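Local coordinates for putative phosphatase (Bacteroides thetaiotaomicron, PDB 3KYA), which is of unproven function but may be a phosphatase, binds zinc, and joins an IPT/TIG domain to a six-bladed beta-propeller, at residues S73-G78 with F99-K104; C157-K162 with T185-S190; T414-G419 with A441-V446. All blocks are in the same frame, centred on the assembly; numbering follows the deposited sequence.

Interaction 1 of 3, residues S73-G78 with F99-K104. With EDO (1,2-ethanediol), chain C; EDO (1,2-ethanediol), chain D.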
loop_
_atom_site.group_PDB
_atom_site.type_symbol
_atom_site.label_atom_id
_atom_site.label_comp_id
_atom_site.label_asym_id
_atom_site.label_seq_id
_atom_site.Cartn_x
_atom_site.Cartn_y
_atom_site.Cartn_z
ATOM N N SER A 73 -18.470 -1.910 14.432
ATOM C CA SER A 73 -19.073 -1.389 13.218
ATOM C C SER A 73 -20.380 -0.669 13.564
ATOM O O SER A 73 -21.167 -1.143 14.390
ATOM C CB SER A 73 -19.376 -2.527 12.238
ATOM O OG SER A 73 -18.180 -3.092 11.734
ATOM N N GLY A 74 -20.612 0.485 12.937
ATOM C CA GLY A 74 -21.847 1.221 13.135
ATOM C C GLY A 74 -21.989 1.985 14.445
ATOM O O GLY A 74 -23.105 2.250 14.867
ATOM N N ALA A 75 -20.875 2.366 15.071
ATOM C CA ALA A 75 -20.903 3.091 16.345
ATOM C C ALA A 75 -21.010 4.607 16.100
ATOM O O ALA A 75 -20.270 5.392 16.688
ATOM C CB ALA A 75 -19.665 2.765 17.161
ATOM N N PHE A 76 -21.971 4.993 15.272
ATOM C CA PHE A 76 -22.110 6.382 14.793
ATOM C C PHE A 76 -22.070 7.474 15.857
ATOM O O PHE A 76 -21.357 8.459 15.680
ATOM C CB PHE A 76 -23.392 6.561 13.964
ATOM C CG PHE A 76 -23.447 5.685 12.750
ATOM C CD1 PHE A 76 -22.725 6.010 11.613
ATOM C CD2 PHE A 76 -24.228 4.537 12.745
ATOM C CE1 PHE A 76 -22.762 5.192 10.489
ATOM C CE2 PHE A 76 -24.266 3.711 11.615
ATOM C CZ PHE A 76 -23.538 4.046 10.496
ATOM N N SER A 77 -22.819 7.313 16.941
ATOM C CA SER A 77 -22.907 8.384 17.947
ATOM C C SER A 77 -21.613 8.549 18.763
ATOM O O SER A 77 -21.346 9.640 19.298
ATOM C CB SER A 77 -24.113 8.174 18.880
ATOM O OG SER A 77 -23.830 7.229 19.900
ATOM N N GLY A 78 -20.814 7.484 18.863
ATOM C CA GLY A 78 -19.555 7.536 19.609
ATOM C C GLY A 78 -19.703 7.572 21.118
ATOM O O GLY A 78 -18.712 7.736 21.834
ATOM N N PHE A 99 -16.703 9.527 21.219
ATOM C CA PHE A 99 -15.671 9.085 20.290
ATOM C C PHE A 99 -16.097 9.543 18.901
ATOM O O PHE A 99 -17.277 9.508 18.589
ATOM C CB PHE A 99 -15.563 7.556 20.341
ATOM C CG PHE A 99 -14.585 6.964 19.363
ATOM C CD1 PHE A 99 -13.222 6.975 19.620
ATOM C CD2 PHE A 99 -15.036 6.325 18.225
ATOM C CE1 PHE A 99 -12.325 6.402 18.734
ATOM C CE2 PHE A 99 -14.151 5.750 17.339
ATOM C CZ PHE A 99 -12.786 5.793 17.592
ATOM N N SER A 100 -15.160 9.985 18.071
ATOM C CA SER A 100 -15.510 10.438 16.731
ATOM C C SER A 100 -15.381 9.265 15.754
ATOM O O SER A 100 -14.278 8.915 15.317
ATOM C CB SER A 100 -14.652 11.625 16.311
ATOM O OG SER A 100 -15.070 12.071 15.042
ATOM N N TYR A 101 -16.526 8.650 15.452
ATOM C CA TYR A 101 -16.602 7.480 14.577
ATOM C C TYR A 101 -16.423 7.855 13.113
ATOM O O TYR A 101 -17.177 8.678 12.579
ATOM C CB TYR A 101 -17.940 6.759 14.792
ATOM C CG TYR A 101 -18.117 5.522 13.936
ATOM C CD1 TYR A 101 -17.528 4.307 14.309
ATOM C CD2 TYR A 101 -18.859 5.560 12.757
ATOM C CE1 TYR A 101 -17.659 3.168 13.524
ATOM C CE2 TYR A 101 -19.003 4.406 11.963
ATOM C CZ TYR A 101 -18.399 3.221 12.354
ATOM O OH TYR A 101 -18.543 2.071 11.583
ATOM N N GLU A 102 -15.425 7.251 12.467
ATOM C CA GLU A 102 -15.134 7.505 11.065
ATOM C C GLU A 102 -15.836 6.431 10.220
ATOM O O GLU A 102 -15.512 5.236 10.306
ATOM C CB GLU A 102 -13.631 7.477 10.807
ATOM C CG GLU A 102 -12.850 8.568 11.545
ATOM C CD GLU A 102 -11.336 8.409 11.418
ATOM O OE1 GLU A 102 -10.858 7.292 11.093
ATOM O OE2 GLU A 102 -10.627 9.404 11.668
ATOM N N LYS A 103 -16.780 6.872 9.399
ATOM C CA LYS A 103 -17.581 5.956 8.595
ATOM C C LYS A 103 -16.763 5.309 7.487
ATOM O O LYS A 103 -15.845 5.927 6.942
ATOM C CB LYS A 103 -18.792 6.679 8.000
ATOM C CG LYS A 103 -19.756 7.199 9.060
ATOM C CD LYS A 103 -21.056 7.714 8.455
ATOM C CE LYS A 103 -20.873 9.005 7.697
ATOM N NZ LYS A 103 -20.484 10.122 8.608
ATOM N N LYS A 104 -17.125 4.074 7.150
ATOM C CA LYS A 104 -16.467 3.330 6.079
ATOM C C LYS A 104 -17.434 2.877 4.989
ATOM O O LYS A 104 -18.644 2.792 5.197
ATOM C CB LYS A 104 -15.768 2.086 6.654
ATOM C CG LYS A 104 -14.519 2.389 7.462
ATOM C CD LYS A 104 -13.931 1.121 8.093
ATOM C CE LYS A 104 -12.628 1.425 8.815
ATOM N NZ LYS A 104 -12.134 0.227 9.572
HETATM C C1 EDO C . -18.260 -0.229 8.821
HETATM O O1 EDO C . -19.431 -0.614 9.551
HETATM C C2 EDO C . -17.497 -1.456 8.352
HETATM O O2 EDO C . -16.901 -2.113 9.474
HETATM C C1 EDO D . -16.565 -5.041 14.402
HETATM O O1 EDO D . -17.844 -4.734 14.981
HETATM C C2 EDO D . -15.425 -4.833 15.388
HETATM O O2 EDO D . -15.572 -5.701 16.511
HETATM O O HOH W 1 -19.155 9.867 16.398
#
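Tyr101 lays one ring face against the backbone of residues 74-76 and takes a backbone N-H at its hydroxyl. Gly74 N gives this bond to Tyr101 OH over 2.9 Å, at an N-H...O angle of 160°. The same hydroxyl bonds to Glu474, so two protein partners grip it and hold the far end of the ring in place. With CG anti to the backbone N (chi1 -180°), the ring reaches along residues 74-76. Backbone and Phe76 packing set its orientation. One of its faces is roofed by backbone: Ala75 N sits 3.6 Å above the Tyr101 ring plane, toward the rim, and Phe76 N lies over the same face. Ala75 CB adds an apolar touch at Tyr101 CD1.

Phe76 and Tyr101 form a T-shaped pair. The edge of Tyr101 is turned to the face of Phe76, with ring centroids 5.5 Å apart and planes at 71°. Lys103 contributes only methylene groups here: its CD meets the edge of the Phe76 ring, 3.7 Å from CE1.

At the other end the backbones close up. Phe99 N donates to Gly78 O over 2.8 Å, and Gly78 CA lies 3.2 Å from Phe99 O. A side chain at Gly78 would run into that carbonyl. Between these two ends water 1 accepts from Tyr101 N and donates to Phe76 O and Phe99 O.

Strand 100-101 runs parallel to strand 19-28, and Ser100 bonds to Lys26 and Gly28. A last strand pairing in parallel with the first is consistent with the immunoglobulin-like sandwich of an IPT/TIG domain.

Interaction 2 of 3, residues C157-K162 with T185-S190. With ZN (zinc ion), chain Y; EDO (1,2-ethanediol), chain B.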
loop_
_atom_site.group_PDB
_atom_site.type_symbol
_atom_site.label_atom_id
_atom_site.label_comp_id
_atom_site.label_asym_id
_atom_site.label_seq_id
_atom_site.Cartn_x
_atom_site.Cartn_y
_atom_site.Cartn_z
ATOM N N CYS A 157 -27.582 -5.850 -19.176
ATOM C CA CYS A 157 -27.703 -6.765 -20.297
ATOM C C CYS A 157 -27.097 -8.092 -19.876
ATOM O O CYS A 157 -26.188 -8.142 -19.019
ATOM C CB CYS A 157 -27.039 -6.231 -21.567
ATOM S SG CYS A 157 -25.258 -5.987 -21.507
ATOM N N TYR A 158 -27.585 -9.155 -20.502
ATOM C CA TYR A 158 -27.229 -10.512 -20.119
ATOM C C TYR A 158 -26.827 -11.427 -21.250
ATOM O O TYR A 158 -27.445 -11.434 -22.305
ATOM C CB TYR A 158 -28.450 -11.200 -19.510
ATOM C CG TYR A 158 -29.068 -10.543 -18.302
ATOM C CD1 TYR A 158 -28.499 -10.697 -17.045
ATOM C CD2 TYR A 158 -30.252 -9.832 -18.405
ATOM C CE1 TYR A 158 -29.073 -10.135 -15.925
ATOM C CE2 TYR A 158 -30.848 -9.257 -17.275
ATOM C CZ TYR A 158 -30.236 -9.402 -16.039
ATOM O OH TYR A 158 -30.805 -8.848 -14.910
ATOM N N ASP A 159 -25.828 -12.252 -20.981
ATOM C CA ASP A 159 -25.426 -13.286 -21.890
ATOM C C ASP A 159 -26.292 -14.511 -21.549
ATOM O O ASP A 159 -25.925 -15.310 -20.676
ATOM C CB ASP A 159 -23.927 -13.563 -21.711
ATOM C CG ASP A 159 -23.382 -14.594 -22.691
ATOM O OD1 ASP A 159 -24.160 -15.215 -23.444
ATOM O OD2 ASP A 159 -22.146 -14.800 -22.698
ATOM N N GLY A 160 -27.451 -14.636 -22.207
ATOM C CA GLY A 160 -28.404 -15.749 -21.981
ATOM C C GLY A 160 -29.855 -15.381 -21.628
ATOM O O GLY A 160 -30.669 -16.271 -21.378
ATOM N N HIS A 161 -30.158 -14.081 -21.551
ATOM C CA HIS A 161 -31.524 -13.556 -21.288
ATOM C C HIS A 161 -31.690 -12.453 -22.327
ATOM O O HIS A 161 -30.922 -11.495 -22.333
ATOM C CB HIS A 161 -31.666 -13.037 -19.865
ATOM C CG HIS A 161 -33.053 -12.609 -19.509
ATOM N ND1 HIS A 161 -34.027 -13.500 -19.116
ATOM C CD2 HIS A 161 -33.634 -11.384 -19.502
ATOM C CE1 HIS A 161 -35.145 -12.838 -18.858
ATOM N NE2 HIS A 161 -34.935 -11.554 -19.094
ATOM N N LYS A 162 -32.724 -12.589 -23.169
ATOM C CA LYS A 162 -32.931 -11.701 -24.337
ATOM C C LYS A 162 -33.721 -10.401 -24.113
ATOM O O LYS A 162 -34.362 -9.906 -25.037
ATOM C CB LYS A 162 -33.571 -12.474 -25.500
ATOM C CG LYS A 162 -33.525 -11.674 -26.798
ATOM C CD LYS A 162 -34.087 -12.417 -27.992
ATOM C CE LYS A 162 -34.234 -11.464 -29.166
ATOM N NZ LYS A 162 -34.886 -12.071 -30.352
ATOM N N THR A 185 -30.043 -13.563 -31.149
ATOM C CA THR A 185 -29.509 -14.364 -30.071
ATOM C C THR A 185 -29.836 -13.730 -28.729
ATOM O O THR A 185 -30.217 -12.552 -28.663
ATOM C CB THR A 185 -27.967 -14.466 -30.181
ATOM O OG1 THR A 185 -27.463 -15.254 -29.097
ATOM C CG2 THR A 185 -27.334 -13.093 -30.124
ATOM N N ASN A 186 -29.702 -14.527 -27.671
ATOM C CA ASN A 186 -29.896 -14.033 -26.308
ATOM C C ASN A 186 -28.545 -13.744 -25.621
ATOM O O ASN A 186 -28.498 -13.423 -24.426
ATOM C CB ASN A 186 -30.794 -14.978 -25.484
ATOM C CG ASN A 186 -30.206 -16.370 -25.283
ATOM O OD1 ASN A 186 -29.028 -16.614 -25.515
ATOM N ND2 ASN A 186 -31.043 -17.285 -24.824
ATOM N N ARG A 187 -27.457 -13.845 -26.389
ATOM C CA ARG A 187 -26.112 -13.578 -25.878
ATOM C C ARG A 187 -25.778 -12.091 -26.050
ATOM O O ARG A 187 -25.074 -11.709 -26.983
ATOM C CB ARG A 187 -25.075 -14.444 -26.598
ATOM C CG ARG A 187 -25.312 -15.951 -26.486
ATOM C CD ARG A 187 -24.033 -16.707 -26.785
ATOM N NE ARG A 187 -23.044 -16.407 -25.752
ATOM C CZ ARG A 187 -21.741 -16.658 -25.836
ATOM N NH1 ARG A 187 -21.231 -17.227 -26.910
ATOM N NH2 ARG A 187 -20.945 -16.328 -24.837
ATOM N N ILE A 188 -26.285 -11.262 -25.139
ATOM C CA ILE A 188 -26.066 -9.811 -25.166
ATOM C C ILE A 188 -24.839 -9.531 -24.292
ATOM O O ILE A 188 -24.781 -9.965 -23.142
ATOM C CB ILE A 188 -27.317 -9.038 -24.679
ATOM C CG1 ILE A 188 -28.602 -9.612 -25.296
ATOM C CG2 ILE A 188 -27.170 -7.521 -24.953
ATOM C CD1 ILE A 188 -28.656 -9.648 -26.843
ATOM N N ARG A 189 -23.854 -8.818 -24.840
ATOM C CA ARG A 189 -22.554 -8.651 -24.184
ATOM C C ARG A 189 -22.197 -7.278 -23.590
ATOM O O ARG A 189 -21.429 -7.213 -22.629
ATOM C CB ARG A 189 -21.461 -9.042 -25.187
ATOM C CG ARG A 189 -21.541 -10.496 -25.717
ATOM C CD ARG A 189 -21.463 -11.557 -24.610
ATOM N NE ARG A 189 -20.331 -11.351 -23.700
ATOM C CZ ARG A 189 -19.200 -12.066 -23.649
ATOM N NH1 ARG A 189 -18.980 -13.099 -24.453
ATOM N NH2 ARG A 189 -18.274 -11.757 -22.743
ATOM N N SER A 190 -22.722 -6.189 -24.142
ATOM C CA SER A 190 -22.370 -4.866 -23.622
ATOM C C SER A 190 -23.301 -3.771 -24.076
ATOM O O SER A 190 -23.976 -3.881 -25.107
ATOM C CB SER A 190 -20.937 -4.456 -24.010
ATOM O OG SER A 190 -20.794 -4.235 -25.405
HETATM ZN ZN ZN Y . -34.012 -15.599 -18.983
HETATM C C1 EDO B . -17.063 -16.583 -26.948
HETATM O O1 EDO B . -18.263 -16.132 -26.297
HETATM C C2 EDO B . -17.256 -16.593 -28.461
HETATM O O2 EDO B . -17.181 -15.269 -28.996
HETATM O O HOH W 2 -23.906 -9.331 -20.694
HETATM O O HOH W 3 -32.432 -16.489 -18.239
#
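Arg187 grips the carboxylate of Asp159 side-on, and this is the firm polar part of the contact. Arg187 NE meets Asp159 OD1 at 2.8 Å in a nearly straight bond of 174°. Arg187 NH2 meets the syn lone pair of Asp159 OD2 at 2.9 Å. The two flat groups are nearly coplanar, 20° apart. A 1,2-ethanediol, probably from the crystallisation liquor, sits at the edge of the Arg187 guanidinium. Arg189 passes the same carboxylate differently. Asp159 OD2 lies over one face of the Arg189 guanidinium, a long ion pair at 4.0 Å from Arg189 NH1, with no N-H aimed at it. Asp212 and Glu312 are the closer partners of Arg189.

The tight part is buried. Cys157 CB packs on Ile188 CG2 at 3.6 Å, and beside it Ile188 N bonds to Tyr158 O.

The packing is looser toward residues 160-162, which are partly exposed. Gly160 N still bonds to Asn186 O at 2.7 Å, from above the carbonyl plane. Beyond it Lys162 CB, in one of two conformers of this residue, rests against Asn186 CB, 3.7 Å away. The Asn186 amide, set between its own backbone N and carbonyl carbon (chi1 63°), lies alongside Gly160. On this side His161 turns away. Its ND1 binds a zinc ion at 2.1 Å; water 3 and two atoms from elsewhere in the structure are the metal's other ligands.

In the fold, strand 153-159 belongs to one propeller blade and strand 188-193 opens the next. Ile188 also packs on Val209 and Ile211 of strand 206-211, while Tyr158 meets Trp122 edge-to-face.

Interaction 3 of 3, residues T414-G419 with A441-V446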
loop_
_atom_site.group_PDB
_atom_site.type_symbol
_atom_site.label_atom_id
_atom_site.label_comp_id
_atom_site.label_asym_id
_atom_site.label_seq_id
_atom_site.Cartn_x
_atom_site.Cartn_y
_atom_site.Cartn_z
ATOM N N THR A 414 -7.107 -6.496 -3.302
ATOM C CA THR A 414 -8.491 -6.918 -3.164
ATOM C C THR A 414 -9.205 -5.813 -2.407
ATOM O O THR A 414 -8.802 -5.461 -1.294
ATOM C CB THR A 414 -8.617 -8.268 -2.454
ATOM O OG1 THR A 414 -7.958 -9.271 -3.237
ATOM C CG2 THR A 414 -10.083 -8.666 -2.299
ATOM N N TYR A 415 -10.254 -5.258 -3.021
ATOM C CA TYR A 415 -10.990 -4.121 -2.452
ATOM C C TYR A 415 -12.174 -4.522 -1.591
ATOM O O TYR A 415 -12.366 -3.969 -0.494
ATOM C CB TYR A 415 -11.472 -3.204 -3.587
ATOM C CG TYR A 415 -12.344 -2.037 -3.154
ATOM C CD1 TYR A 415 -11.842 -1.033 -2.324
ATOM C CD2 TYR A 415 -13.655 -1.920 -3.607
ATOM C CE1 TYR A 415 -12.642 0.050 -1.941
ATOM C CE2 TYR A 415 -14.451 -0.851 -3.233
ATOM C CZ TYR A 415 -13.940 0.129 -2.403
ATOM O OH TYR A 415 -14.737 1.195 -2.028
ATOM N N ALA A 416 -12.960 -5.484 -2.078
ATOM C CA ALA A 416 -14.175 -5.902 -1.398
ATOM C C ALA A 416 -14.489 -7.357 -1.694
ATOM O O ALA A 416 -14.356 -7.821 -2.837
ATOM C CB ALA A 416 -15.354 -4.996 -1.824
ATOM N N GLY A 417 -14.918 -8.067 -0.658
ATOM C CA GLY A 417 -15.289 -9.472 -0.765
ATOM C C GLY A 417 -14.343 -10.387 -0.016
ATOM O O GLY A 417 -13.341 -9.927 0.563
ATOM N N ARG A 418 -14.698 -11.666 -0.001
ATOM C CA ARG A 418 -13.932 -12.726 0.659
ATOM C C ARG A 418 -13.733 -12.431 2.158
ATOM O O ARG A 418 -12.657 -12.683 2.714
ATOM C CB ARG A 418 -12.585 -12.927 -0.061
ATOM C CG ARG A 418 -12.740 -13.248 -1.558
ATOM C CD ARG A 418 -11.384 -13.309 -2.268
ATOM N NE ARG A 418 -10.600 -14.486 -1.889
ATOM C CZ ARG A 418 -10.598 -15.654 -2.539
ATOM N NH1 ARG A 418 -11.342 -15.846 -3.622
ATOM N NH2 ARG A 418 -9.841 -16.652 -2.102
ATOM N N GLY A 419 -14.790 -11.910 2.790
ATOM C CA GLY A 419 -14.798 -11.564 4.205
ATOM C C GLY A 419 -14.071 -12.574 5.081
ATOM O O GLY A 419 -14.442 -13.760 5.135
ATOM N N ALA A 441 -18.085 -8.831 4.373
ATOM C CA ALA A 441 -18.773 -8.912 3.075
ATOM C C ALA A 441 -18.279 -10.036 2.140
ATOM O O ALA A 441 -17.065 -10.296 2.035
ATOM C CB ALA A 441 -18.684 -7.566 2.350
ATOM N N ARG A 442 -19.235 -10.685 1.472
ATOM C CA ARG A 442 -18.934 -11.721 0.474
ATOM C C ARG A 442 -19.870 -11.623 -0.708
ATOM O O ARG A 442 -20.984 -11.119 -0.579
ATOM C CB ARG A 442 -19.031 -13.122 1.066
ATOM C CG ARG A 442 -17.941 -13.417 2.071
ATOM C CD ARG A 442 -17.926 -14.866 2.500
ATOM N NE ARG A 442 -19.113 -15.269 3.234
ATOM C CZ ARG A 442 -19.298 -16.486 3.742
ATOM N NH1 ARG A 442 -18.385 -17.435 3.548
ATOM N NH2 ARG A 442 -20.399 -16.773 4.429
ATOM N N PHE A 443 -19.390 -12.117 -1.848
ATOM C CA PHE A 443 -20.153 -12.195 -3.083
ATOM C C PHE A 443 -20.085 -13.631 -3.584
ATOM O O PHE A 443 -19.338 -14.453 -3.028
ATOM C CB PHE A 443 -19.538 -11.310 -4.180
ATOM C CG PHE A 443 -19.418 -9.831 -3.836
ATOM C CD1 PHE A 443 -20.450 -8.944 -4.117
ATOM C CD2 PHE A 443 -18.228 -9.311 -3.318
ATOM C CE1 PHE A 443 -20.328 -7.574 -3.815
ATOM C CE2 PHE A 443 -18.094 -7.964 -3.046
ATOM C CZ PHE A 443 -19.147 -7.090 -3.285
ATOM N N ARG A 444 -20.893 -13.953 -4.595
ATOM C CA ARG A 444 -20.743 -15.215 -5.327
ATOM C C ARG A 444 -20.154 -14.745 -6.665
ATOM O O ARG A 444 -19.486 -13.699 -6.692
ATOM C CB ARG A 444 -22.053 -16.006 -5.422
ATOM C CG ARG A 444 -22.624 -16.352 -4.039
ATOM C CD ARG A 444 -23.747 -17.352 -4.064
ATOM N NE ARG A 444 -23.261 -18.670 -4.464
ATOM C CZ ARG A 444 -23.929 -19.804 -4.313
ATOM N NH1 ARG A 444 -25.140 -19.812 -3.769
ATOM N NH2 ARG A 444 -23.378 -20.936 -4.712
ATOM N N ASP A 445 -20.341 -15.477 -7.764
ATOM C CA ASP A 445 -19.756 -15.039 -9.053
ATOM C C ASP A 445 -20.207 -13.606 -9.423
ATOM O O ASP A 445 -21.403 -13.344 -9.542
ATOM C CB ASP A 445 -20.122 -15.990 -10.194
ATOM C CG ASP A 445 -19.744 -17.438 -9.917
ATOM O OD1 ASP A 445 -20.064 -17.964 -8.809
ATOM O OD2 ASP A 445 -19.166 -18.058 -10.842
ATOM N N VAL A 446 -19.249 -12.707 -9.631
ATOM C CA VAL A 446 -19.523 -11.290 -9.942
ATOM C C VAL A 446 -19.090 -10.944 -11.368
ATOM O O VAL A 446 -17.937 -11.146 -11.739
ATOM C CB VAL A 446 -18.862 -10.335 -8.903
ATOM C CG1 VAL A 446 -19.713 -10.253 -7.634
ATOM C CG2 VAL A 446 -17.410 -10.762 -8.589
HETATM O O HOH W 4 -16.726 -13.092 -1.541
#
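Phe443 points the edge of its ring at Ala416 and Gly417, across a junction between two blades of the six-bladed beta-propeller. Residues 414-419 leave the outermost strand, 412-415, of one blade. Residues 441-446 lead into strand 446-452, an outermost strand of the closing blade, which also takes in strand 105-110 from the start of the propeller.

Two neighbouring side chains go nearly opposite ways. The ring of Phe443 has its CG beside the backbone N and anti to the carbonyl carbon (chi1 -58°), which brings it to the turn at Ala416. Phe443 CD2 lies 3.9 Å from Gly417 CA. Phe443 CE2 is 3.7 Å from Ala416 O. The approach is edge-on, near the plane of the ring. A side chain on Gly417 would press tightly on CD2. The Phe443 side chain also touches Val107 and Arg469. With an alanine in place of Phe443, a gap would probably open beside Ala416 and Gly417, and Val107 would lose its aromatic neighbour.

Arg442 leads the other way. Its CG passes alongside Gly419 N at 3.6 Å, and the chain then bends so that its guanidinium forms salt bridges with Asp433 and Asp426. Only its aliphatic base therefore belongs to this contact; the charge is met elsewhere.

The backbone supplies the direct polar link. Gly419 N bonds to Ala441 O over 2.9 Å, at a bent N-H...O angle of 139°. Gly417 CA adds a C-H...O contact to Ala441 O at 3.4 Å. Between the two backbones, water 4 accepts from Arg418 N and from Phe443 N, each 2.9 Å from the water oxygen.

How the interactions relate
The three contacts follow one another along the chain, and none touches another. Interaction 1 lies in the IPT/TIG domain, while interactions 2 and 3 join neighbouring blades of the propeller. Interaction 3 stands between the others: its centre is about 23 Å from that of interaction 1 and about 24 Å from that of interaction 2. Its nearest atoms come within about 8 Å of interaction 1. Interactions 1 and 2 lie on opposite sides of the chain's centre, about 43 Å apart between centres. Interaction 2 holds a zinc ligand. In interaction 1 the side chain of Phe99 is about 14 Å from a bound zinc ion, and interaction 3 is remote from the known zinc sites.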